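Local coordinates for intradiol ring-cleavage dioxygenase (Streptomyces sp. SirexAA-E, PDB 4ILV), which probably cleaves catechol-type aromatic rings between their two hydroxyl-bearing carbons, using molecular oxygen and a bound iron(III) ion, at residues T36-M40 with L160-L165; K46-R52 with G99-H105; P64-Y70 with R176-F182. All coordinates share one frame; numbering follows the deposited sequence.

All three contacts are partly buried, but interaction 3 is the most central: it pairs strands 64-72 and 175-183 as inner neighbours of one four-stranded sheet, almost wholly through main-chain hydrogen bonds. Interactions 1 and 2 lie further out, on opposite sides of the chain's centre and about 22 Å apart between centres, and rely more on side chains. Interaction 1 joins two loops around a leucine and one hydrogen bond from a glutamine amide. Interaction 2 fastens a loop to an outer strand of the other sheet with arginine, lysine and histidine. Interactions 1 and 3 touch, Thr-36 packing against Phe-180 and Phe-182, whereas interaction 2 makes no contact with either.

Interaction 1 of 3, residues T36-M40 with L160-L165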
loop_
_atom_site.group_PDB
_atom_site.type_symbol
_atom_site.label_atom_id
_atom_site.label_comp_id
_atom_site.label_asym_id
_atom_site.label_seq_id
_atom_site.Cartn_x
_atom_site.Cartn_y
_atom_site.Cartn_z
ATOM N N THR A 36 -4.805 1.673 12.237
ATOM C CA THR A 36 -4.675 2.282 10.916
ATOM C C THR A 36 -5.998 2.860 10.411
ATOM O O THR A 36 -6.971 2.129 10.263
ATOM C CB THR A 36 -4.154 1.251 9.909
ATOM O OG1 THR A 36 -2.955 0.653 10.425
ATOM C CG2 THR A 36 -3.873 1.909 8.543
ATOM N N PRO A 37 -6.037 4.186 10.172
ATOM C CA PRO A 37 -7.260 4.854 9.718
ATOM C C PRO A 37 -7.699 4.343 8.354
ATOM O O PRO A 37 -6.858 3.951 7.542
ATOM C CB PRO A 37 -6.838 6.320 9.608
ATOM C CG PRO A 37 -5.667 6.451 10.499
ATOM C CD PRO A 37 -4.951 5.144 10.434
ATOM N N ASP A 38 -9.002 4.360 8.096
ATOM C CA ASP A 38 -9.505 3.933 6.793
ATOM C C ASP A 38 -9.671 5.128 5.856
ATOM O O ASP A 38 -9.766 6.269 6.302
ATOM C CB ASP A 38 -10.835 3.189 6.937
ATOM C CG ASP A 38 -11.912 4.031 7.579
ATOM O OD1 ASP A 38 -11.862 4.232 8.812
ATOM O OD2 ASP A 38 -12.807 4.496 6.846
ATOM N N GLN A 39 -9.693 4.856 4.555
ATOM C CA GLN A 39 -9.935 5.889 3.552
ATOM C C GLN A 39 -10.740 5.299 2.405
ATOM O O GLN A 39 -10.942 4.086 2.331
ATOM C CB GLN A 39 -8.623 6.481 3.028
ATOM C CG GLN A 39 -7.865 7.289 4.059
ATOM C CD GLN A 39 -6.966 8.336 3.450
ATOM O OE1 GLN A 39 -6.393 8.136 2.379
ATOM N NE2 GLN A 39 -6.841 9.472 4.131
ATOM N N MET A 40 -11.208 6.153 1.507
ATOM C CA MET A 40 -12.041 5.673 0.414
ATOM C C MET A 40 -11.305 4.755 -0.571
ATOM O O MET A 40 -10.075 4.792 -0.711
ATOM C CB MET A 40 -12.735 6.844 -0.293
ATOM C CG MET A 40 -11.815 7.933 -0.808
ATOM S SD MET A 40 -12.775 9.242 -1.598
ATOM C CE MET A 40 -13.900 9.679 -0.272
ATOM N N LEU A 160 -7.481 14.817 1.196
ATOM C CA LEU A 160 -7.585 13.425 1.618
ATOM C C LEU A 160 -6.363 12.968 2.407
ATOM O O LEU A 160 -6.401 11.942 3.077
ATOM C CB LEU A 160 -7.760 12.515 0.405
ATOM C CG LEU A 160 -9.165 12.039 0.040
ATOM C CD1 LEU A 160 -10.008 13.192 -0.478
ATOM C CD2 LEU A 160 -9.078 10.924 -0.992
ATOM N N PHE A 161 -5.281 13.732 2.317
ATOM C CA PHE A 161 -4.023 13.357 2.946
ATOM C C PHE A 161 -4.176 13.243 4.452
ATOM O O PHE A 161 -4.873 14.040 5.066
ATOM C CB PHE A 161 -2.921 14.369 2.618
ATOM C CG PHE A 161 -1.675 14.159 3.412
ATOM C CD1 PHE A 161 -0.786 13.158 3.066
ATOM C CD2 PHE A 161 -1.409 14.937 4.534
ATOM C CE1 PHE A 161 0.362 12.942 3.810
ATOM C CE2 PHE A 161 -0.261 14.727 5.289
ATOM C CZ PHE A 161 0.627 13.722 4.927
ATOM N N ASP A 162 -3.535 12.236 5.036
ATOM C CA ASP A 162 -3.565 12.022 6.481
ATOM C C ASP A 162 -2.177 11.589 6.944
ATOM O O ASP A 162 -1.715 10.506 6.584
ATOM C CB ASP A 162 -4.587 10.933 6.819
ATOM C CG ASP A 162 -4.757 10.709 8.327
ATOM O OD1 ASP A 162 -3.987 11.271 9.136
ATOM O OD2 ASP A 162 -5.654 9.920 8.693
ATOM N N PRO A 163 -1.508 12.425 7.754
ATOM C CA PRO A 163 -0.157 12.127 8.247
ATOM C C PRO A 163 -0.067 10.786 8.982
ATOM O O PRO A 163 1.020 10.219 9.047
ATOM C CB PRO A 163 0.130 13.281 9.210
ATOM C CG PRO A 163 -1.201 13.867 9.521
ATOM C CD PRO A 163 -1.999 13.707 8.276
ATOM N N ALA A 164 -1.177 10.283 9.520
ATOM C CA ALA A 164 -1.157 8.968 10.172
ATOM C C ALA A 164 -0.937 7.841 9.153
ATOM O O ALA A 164 -0.570 6.728 9.516
ATOM C CB ALA A 164 -2.443 8.728 10.957
ATOM N N LEU A 165 -1.142 8.129 7.874
ATOM C CA LEU A 165 -0.972 7.111 6.845
ATOM C C LEU A 165 0.328 7.303 6.060
ATOM O O LEU A 165 0.516 6.701 4.987
ATOM C CB LEU A 165 -2.181 7.109 5.910
ATOM C CG LEU A 165 -3.494 6.727 6.604
ATOM C CD1 LEU A 165 -4.690 7.102 5.752
ATOM C CD2 LEU A 165 -3.531 5.248 6.929
#
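Leu-165 sets its forked end against segment 36-40 and meets different neighbours with each branch. CD1 runs up against the side chain of Gln-39, which reaches in from the facing segment, with Gln-39 CD 3.5 Å from Leu-165 CD1. CD2 is turned to the other side, 3.7 Å from Thr-36 CG2 and 3.8 Å from Pro-37 CD, the proline ring and the leucine running past one another in opposite senses. With its CG anti to the carbonyl carbon (chi1 -68°) and the chain extended beyond, Gln-39 carries its amide past the leucine to the start of segment 160-165. There NE2 donates to Leu-160 O at 2.7 Å, nearly along the C=O axis although the N-H is bent to 140°. Pro-37 also sets CG against Ala-164 CB and crosses Asp-162 at about a right angle. That aspartate accepts from Ala-164 N, two residues on, at OD1 (3.0 Å), from above the carboxylate plane, an Asx turn. Beyond Gln-39, Met-40 CG and SD cross the Leu-160 side chain at CD2; that leucine side chain is about 8 Å from the iron(III) ion. The chemistry is mostly van der Waals packing, part of it against polar groups, with one hydrogen bond between the segments: a single amide, held at NE2 by Leu-160 O and at OE1 by Tyr-148 OH, ties segment 160-165 to segment 36-40 and strand 143-148.

Interaction 2 of 3, residues K46-R52 with G99-H105; sequences KPDSPPR and GFAFRGH
Arg-103 O is gripped by two nitrogens of Arg-52, side-on: NE and NH1 each donate to it at 3.0 Å, and the oxygen lies in the guanidinium plane. The arginine chain is extended from CG to NE, with Pro-50 CG over one face of its guanidinium. An alanine here removes both donors, and the Arg-103 carbonyl would probably lose this grip, leaving the end of the Phe-100 to Arg-103 type II turn less firmly held. Nearby the backbones form a single bridge at Pro-51 and His-105: His-105 N donates to Pro-50 O at 3.0 Å, and Arg-52 N to His-105 O. Segment 46-52 is thereby fastened to strand 103-107, an outer strand of the antiparallel four-stranded sheet. His-105 lays a ring face against Pro-51 CA and sends ND1 to Ser-49 OG (2.8 Å), which also bonds Asp-85. At the far end Lys-46 passes over two flat groups. Its CG stands 3.8 Å above the centre of the Arg-103 guanidinium, whose NH1 and NH2 are held by the carbonyls of Asp-96 and Tyr-44. The chain then bends at chi3 (67°), bringing NZ over the face of Phe-100, offset toward the rim, 4.2 Å from the ring centroid, in a cation-pi contact. NZ also donates to the carbonyls of Gly-99 and Met-97, while Pro-47 O meets the Phe-100 ring at its edge.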
loop_
_atom_site.group_PDB
_atom_site.type_symbol
_atom_site.label_atom_id
_atom_site.label_comp_id
_atom_site.label_asym_id
_atom_site.label_seq_id
_atom_site.Cartn_x
_atom_site.Cartn_y
_atom_site.Cartn_z
ATOM N N LYS A 46 -10.104 -2.794 -8.673
ATOM C CA LYS A 46 -10.638 -3.934 -9.408
ATOM C C LYS A 46 -10.533 -5.165 -8.512
ATOM O O LYS A 46 -9.450 -5.489 -8.014
ATOM C CB LYS A 46 -9.870 -4.165 -10.711
ATOM C CG LYS A 46 -10.175 -3.144 -11.793
ATOM C CD LYS A 46 -9.485 -3.482 -13.118
ATOM C CE LYS A 46 -10.033 -4.752 -13.746
ATOM N NZ LYS A 46 -9.376 -5.023 -15.066
ATOM N N PRO A 47 -11.666 -5.845 -8.280
ATOM C CA PRO A 47 -11.608 -7.080 -7.492
ATOM C C PRO A 47 -10.843 -8.156 -8.257
ATOM O O PRO A 47 -10.599 -7.993 -9.453
ATOM C CB PRO A 47 -13.084 -7.471 -7.340
ATOM C CG PRO A 47 -13.774 -6.816 -8.487
ATOM C CD PRO A 47 -13.039 -5.528 -8.717
ATOM N N ASP A 48 -10.459 -9.220 -7.557
ATOM C CA ASP A 48 -9.828 -10.390 -8.158
ATOM C C ASP A 48 -8.404 -10.151 -8.635
ATOM O O ASP A 48 -8.022 -10.658 -9.687
ATOM C CB ASP A 48 -10.684 -10.965 -9.295
ATOM C CG ASP A 48 -12.065 -11.383 -8.826
ATOM O OD1 ASP A 48 -12.167 -11.956 -7.718
ATOM O OD2 ASP A 48 -13.047 -11.145 -9.565
ATOM N N SER A 49 -7.621 -9.388 -7.868
ATOM C CA SER A 49 -6.207 -9.202 -8.178
ATOM C C SER A 49 -5.524 -10.561 -8.045
ATOM O O SER A 49 -6.002 -11.419 -7.305
ATOM C CB SER A 49 -5.551 -8.190 -7.225
ATOM O OG SER A 49 -5.377 -8.728 -5.916
ATOM N N PRO A 50 -4.428 -10.774 -8.794
ATOM C CA PRO A 50 -3.672 -12.026 -8.696
ATOM C C PRO A 50 -2.842 -12.051 -7.416
ATOM O O PRO A 50 -2.561 -10.997 -6.852
ATOM C CB PRO A 50 -2.744 -11.960 -9.904
ATOM C CG PRO A 50 -2.550 -10.491 -10.139
ATOM C CD PRO A 50 -3.854 -9.858 -9.799
ATOM N N PRO A 51 -2.448 -13.242 -6.955
ATOM C CA PRO A 51 -1.523 -13.249 -5.815
ATOM C C PRO A 51 -0.075 -13.012 -6.257
ATOM O O PRO A 51 0.473 -13.795 -7.049
ATOM C CB PRO A 51 -1.688 -14.660 -5.244
ATOM C CG PRO A 51 -2.085 -15.496 -6.449
ATOM C CD PRO A 51 -2.869 -14.593 -7.361
ATOM N N ARG A 52 0.522 -11.933 -5.758
ATOM C CA ARG A 52 1.936 -11.634 -5.985
ATOM C C ARG A 52 2.427 -10.527 -5.061
ATOM O O ARG A 52 1.700 -9.577 -4.787
ATOM C CB ARG A 52 2.174 -11.211 -7.445
ATOM C CG ARG A 52 1.275 -10.084 -7.938
ATOM C CD ARG A 52 1.493 -9.832 -9.457
ATOM N NE ARG A 52 0.434 -9.003 -10.044
ATOM C CZ ARG A 52 0.166 -8.939 -11.354
ATOM N NH1 ARG A 52 -0.822 -8.170 -11.807
ATOM N NH2 ARG A 52 0.861 -9.667 -12.221
ATOM N N GLY A 99 -6.572 -4.526 -17.623
ATOM C CA GLY A 99 -5.906 -5.639 -16.960
ATOM C C GLY A 99 -5.634 -5.429 -15.479
ATOM O O GLY A 99 -6.346 -4.689 -14.790
ATOM N N PHE A 100 -4.568 -6.052 -14.986
ATOM C CA PHE A 100 -4.270 -5.999 -13.562
ATOM C C PHE A 100 -2.845 -5.560 -13.288
ATOM O O PHE A 100 -2.286 -5.856 -12.224
ATOM C CB PHE A 100 -4.578 -7.351 -12.903
ATOM C CG PHE A 100 -6.053 -7.646 -12.801
ATOM C CD1 PHE A 100 -6.748 -7.380 -11.634
ATOM C CD2 PHE A 100 -6.744 -8.176 -13.877
ATOM C CE1 PHE A 100 -8.098 -7.643 -11.539
ATOM C CE2 PHE A 100 -8.098 -8.438 -13.793
ATOM C CZ PHE A 100 -8.776 -8.174 -12.619
ATOM N N ALA A 101 -2.250 -4.832 -14.231
ATOM C CA ALA A 101 -0.939 -4.263 -13.956
ATOM C C ALA A 101 -1.020 -3.394 -12.691
ATOM O O ALA A 101 -1.991 -2.659 -12.490
ATOM C CB ALA A 101 -0.427 -3.458 -15.143
ATOM N N PHE A 102 -0.009 -3.505 -11.836
ATOM C CA PHE A 102 0.045 -2.758 -10.584
ATOM C C PHE A 102 -1.103 -3.045 -9.648
ATOM O O PHE A 102 -1.524 -2.187 -8.867
ATOM C CB PHE A 102 0.222 -1.261 -10.838
ATOM C CG PHE A 102 1.582 -0.929 -11.334
ATOM C CD1 PHE A 102 2.652 -0.893 -10.451
ATOM C CD2 PHE A 102 1.814 -0.713 -12.681
ATOM C CE1 PHE A 102 3.922 -0.614 -10.896
ATOM C CE2 PHE A 102 3.094 -0.434 -13.143
ATOM C CZ PHE A 102 4.150 -0.386 -12.250
ATOM N N ARG A 103 -1.586 -4.279 -9.733
ATOM C CA ARG A 103 -2.564 -4.816 -8.803
ATOM C C ARG A 103 -2.041 -6.180 -8.354
ATOM O O ARG A 103 -1.625 -6.999 -9.176
ATOM C CB ARG A 103 -3.932 -4.962 -9.479
ATOM C CG ARG A 103 -4.394 -3.696 -10.205
ATOM C CD ARG A 103 -5.780 -3.853 -10.800
ATOM N NE ARG A 103 -6.218 -2.647 -11.495
ATOM C CZ ARG A 103 -6.809 -1.613 -10.898
ATOM N NH1 ARG A 103 -7.183 -0.557 -11.619
ATOM N NH2 ARG A 103 -7.021 -1.626 -9.579
ATOM N N GLY A 104 -2.037 -6.425 -7.052
ATOM C CA GLY A 104 -1.601 -7.713 -6.542
ATOM C C GLY A 104 -1.840 -7.842 -5.044
ATOM O O GLY A 104 -1.724 -6.860 -4.319
ATOM N N HIS A 105 -2.166 -9.047 -4.580
ATOM C CA HIS A 105 -2.415 -9.263 -3.157
ATOM C C HIS A 105 -1.507 -10.331 -2.566
ATOM O O HIS A 105 -0.896 -11.128 -3.298
ATOM C CB HIS A 105 -3.882 -9.632 -2.902
ATOM C CG HIS A 105 -4.265 -10.996 -3.398
ATOM N ND1 HIS A 105 -4.880 -11.202 -4.617
ATOM C CD2 HIS A 105 -4.142 -12.217 -2.828
ATOM C CE1 HIS A 105 -5.101 -12.496 -4.781
ATOM N NE2 HIS A 105 -4.660 -13.132 -3.708
HETATM O O HOH W 1 -7.331 -3.742 -7.778
HETATM O O HOH W 2 0.646 -7.901 -2.752
#

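Interaction 3 of 3, residues P64-Y70 with R176-F182; sequences PLTVSGY and REGTFDF
Backbone hydrogen bonds do most of the joining. Strand 64-70 and strand 176-179 run parallel, their axes 21° apart, and the pairing carries on past Thr-179. Arg-176 N donates to Pro-64 O (2.8 Å), Thr-66 N to Arg-176 O, Gly-178 N to Thr-66 O (2.7 Å), Ser-68 N to Gly-178 O and Phe-180 N to Ser-68 O; after a break, Phe-182 N meets Tyr-70 O at 2.9 Å. Weaker CA-H...O contacts run between these bonds, Gly-69 CA to Phe-180 O being nearly straight (173°).

Side chains add less. At the break Tyr-70 N lies 3.9 Å from Phe-180 O, and a carboxylate stands in for the main-chain acceptor: Tyr-70 N donates to Asp-181 OD1 at 2.9 Å, from above the carboxylate plane. On one face Leu-65 CD1 lies over the Arg-176 backbone, near its O and CB, beside Val-67; Thr-66, Ser-68, Glu-177 and Thr-179 take the other, where Arg-170 forms a salt bridge with Glu-177.

Water joins the strands on that polar face, one molecule linking Ser-68 OG to Gly-178 O and another Ser-68 O to Thr-179 OG1.

Strands 113-119 and 168-172 flank the pair, making a mixed sheet that is probably one half of the beta sandwich characteristic of intradiol dioxygenases.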
loop_
_atom_site.group_PDB
_atom_site.type_symbol
_atom_site.label_atom_id
_atom_site.label_comp_id
_atom_site.label_asym_id
_atom_site.label_seq_id
_atom_site.Cartn_x
_atom_site.Cartn_y
_atom_site.Cartn_z
ATOM N N PRO A 64 12.371 2.400 -8.576
ATOM C CA PRO A 64 12.118 1.202 -7.765
ATOM C C PRO A 64 11.708 1.579 -6.348
ATOM O O PRO A 64 12.282 2.502 -5.763
ATOM C CB PRO A 64 13.479 0.492 -7.739
ATOM C CG PRO A 64 14.147 0.934 -9.014
ATOM C CD PRO A 64 13.685 2.354 -9.246
ATOM N N LEU A 65 10.728 0.864 -5.818
ATOM C CA LEU A 65 10.239 1.080 -4.477
ATOM C C LEU A 65 9.880 -0.276 -3.901
ATOM O O LEU A 65 9.103 -1.016 -4.502
ATOM C CB LEU A 65 8.984 1.962 -4.496
ATOM C CG LEU A 65 8.239 2.102 -3.152
ATOM C CD1 LEU A 65 9.139 2.840 -2.164
ATOM C CD2 LEU A 65 6.907 2.835 -3.340
ATOM N N THR A 66 10.473 -0.620 -2.760
ATOM C CA THR A 66 9.978 -1.751 -1.968
ATOM C C THR A 66 9.371 -1.195 -0.681
ATOM O O THR A 66 9.990 -0.388 0.012
ATOM C CB THR A 66 11.077 -2.763 -1.622
ATOM O OG1 THR A 66 11.505 -3.429 -2.812
ATOM C CG2 THR A 66 10.548 -3.821 -0.638
ATOM N N VAL A 67 8.135 -1.586 -0.402
ATOM C CA VAL A 67 7.460 -1.208 0.830
ATOM C C VAL A 67 7.339 -2.464 1.709
ATOM O O VAL A 67 6.899 -3.523 1.243
ATOM C CB VAL A 67 6.060 -0.625 0.545
ATOM C CG1 VAL A 67 5.350 -0.211 1.849
ATOM C CG2 VAL A 67 6.163 0.559 -0.438
ATOM N N SER A 68 7.720 -2.350 2.979
ATOM C CA SER A 68 7.610 -3.497 3.884
ATOM C C SER A 68 7.218 -3.086 5.312
ATOM O O SER A 68 7.295 -1.917 5.676
ATOM C CB SER A 68 8.916 -4.287 3.906
ATOM O OG SER A 68 9.947 -3.525 4.516
ATOM N N GLY A 69 6.775 -4.060 6.106
ATOM C CA GLY A 69 6.383 -3.795 7.479
ATOM C C GLY A 69 5.664 -4.988 8.082
ATOM O O GLY A 69 5.834 -6.119 7.629
ATOM N N TYR A 70 4.833 -4.732 9.085
ATOM C CA TYR A 70 4.102 -5.790 9.766
ATOM C C TYR A 70 2.643 -5.408 9.934
ATOM O O TYR A 70 2.282 -4.233 9.846
ATOM C CB TYR A 70 4.712 -6.054 11.153
ATOM C CG TYR A 70 6.177 -6.425 11.125
ATOM C CD1 TYR A 70 6.578 -7.754 11.144
ATOM C CD2 TYR A 70 7.162 -5.443 11.102
ATOM C CE1 TYR A 70 7.924 -8.098 11.120
ATOM C CE2 TYR A 70 8.515 -5.778 11.086
ATOM C CZ TYR A 70 8.886 -7.102 11.092
ATOM O OH TYR A 70 10.222 -7.434 11.065
ATOM N N ARG A 176 13.999 3.469 -3.784
ATOM C CA ARG A 176 13.587 3.841 -2.432
ATOM C C ARG A 176 13.018 2.665 -1.643
ATOM O O ARG A 176 12.534 1.697 -2.221
ATOM C CB ARG A 176 12.544 4.956 -2.480
ATOM C CG ARG A 176 13.001 6.236 -3.168
ATOM C CD ARG A 176 11.860 7.217 -3.181
ATOM N NE ARG A 176 11.906 8.073 -4.357
ATOM C CZ ARG A 176 10.988 8.994 -4.643
ATOM N NH1 ARG A 176 9.939 9.167 -3.837
ATOM N NH2 ARG A 176 11.113 9.725 -5.746
ATOM N N GLU A 177 13.049 2.802 -0.316
ATOM C CA GLU A 177 12.580 1.797 0.633
ATOM C C GLU A 177 11.504 2.392 1.517
ATOM O O GLU A 177 11.787 3.330 2.274
ATOM C CB GLU A 177 13.698 1.437 1.611
ATOM C CG GLU A 177 14.657 0.405 1.169
ATOM C CD GLU A 177 15.547 -0.037 2.304
ATOM O OE1 GLU A 177 16.116 0.826 3.020
ATOM O OE2 GLU A 177 15.644 -1.258 2.513
ATOM N N GLY A 178 10.302 1.829 1.464
ATOM C CA GLY A 178 9.212 2.276 2.313
ATOM C C GLY A 178 8.979 1.363 3.509
ATOM O O GLY A 178 9.112 0.138 3.405
ATOM N N THR A 179 8.612 1.976 4.636
ATOM C CA THR A 179 8.340 1.288 5.897
ATOM C C THR A 179 6.990 1.748 6.451
ATOM O O THR A 179 6.754 2.953 6.628
ATOM C CB THR A 179 9.416 1.629 6.951
ATOM O OG1 THR A 179 10.648 0.977 6.621
ATOM C CG2 THR A 179 8.979 1.188 8.321
ATOM N N PHE A 180 6.110 0.789 6.720
ATOM C CA PHE A 180 4.793 1.084 7.270
ATOM C C PHE A 180 4.241 -0.127 8.001
ATOM O O PHE A 180 4.288 -1.238 7.482
ATOM C CB PHE A 180 3.803 1.520 6.173
ATOM C CG PHE A 180 2.464 1.978 6.718
ATOM C CD1 PHE A 180 2.279 3.295 7.127
ATOM C CD2 PHE A 180 1.400 1.087 6.835
ATOM C CE1 PHE A 180 1.054 3.714 7.640
ATOM C CE2 PHE A 180 0.166 1.498 7.338
ATOM C CZ PHE A 180 -0.007 2.808 7.746
ATOM N N ASP A 181 3.733 0.090 9.212
ATOM C CA ASP A 181 3.071 -0.964 9.962
ATOM C C ASP A 181 1.566 -0.722 10.065
ATOM O O ASP A 181 1.127 0.391 10.369
ATOM C CB ASP A 181 3.674 -1.073 11.380
ATOM C CG ASP A 181 5.089 -1.646 11.377
ATOM O OD1 ASP A 181 5.501 -2.268 10.364
ATOM O OD2 ASP A 181 5.805 -1.477 12.390
ATOM N N PHE A 182 0.778 -1.773 9.852
ATOM C CA PHE A 182 -0.667 -1.685 10.036
ATOM C C PHE A 182 -1.014 -2.107 11.461
ATOM O O PHE A 182 -0.377 -3.000 12.027
ATOM C CB PHE A 182 -1.415 -2.613 9.077
ATOM C CG PHE A 182 -1.223 -2.282 7.615
ATOM C CD1 PHE A 182 -0.079 -2.678 6.942
ATOM C CD2 PHE A 182 -2.209 -1.606 6.912
ATOM C CE1 PHE A 182 0.084 -2.389 5.586
ATOM C CE2 PHE A 182 -2.049 -1.314 5.552
ATOM C CZ PHE A 182 -0.903 -1.702 4.898
HETATM O O HOH W 3 10.961 -2.004 2.500
HETATM O O HOH W 4 9.887 -1.724 7.280
#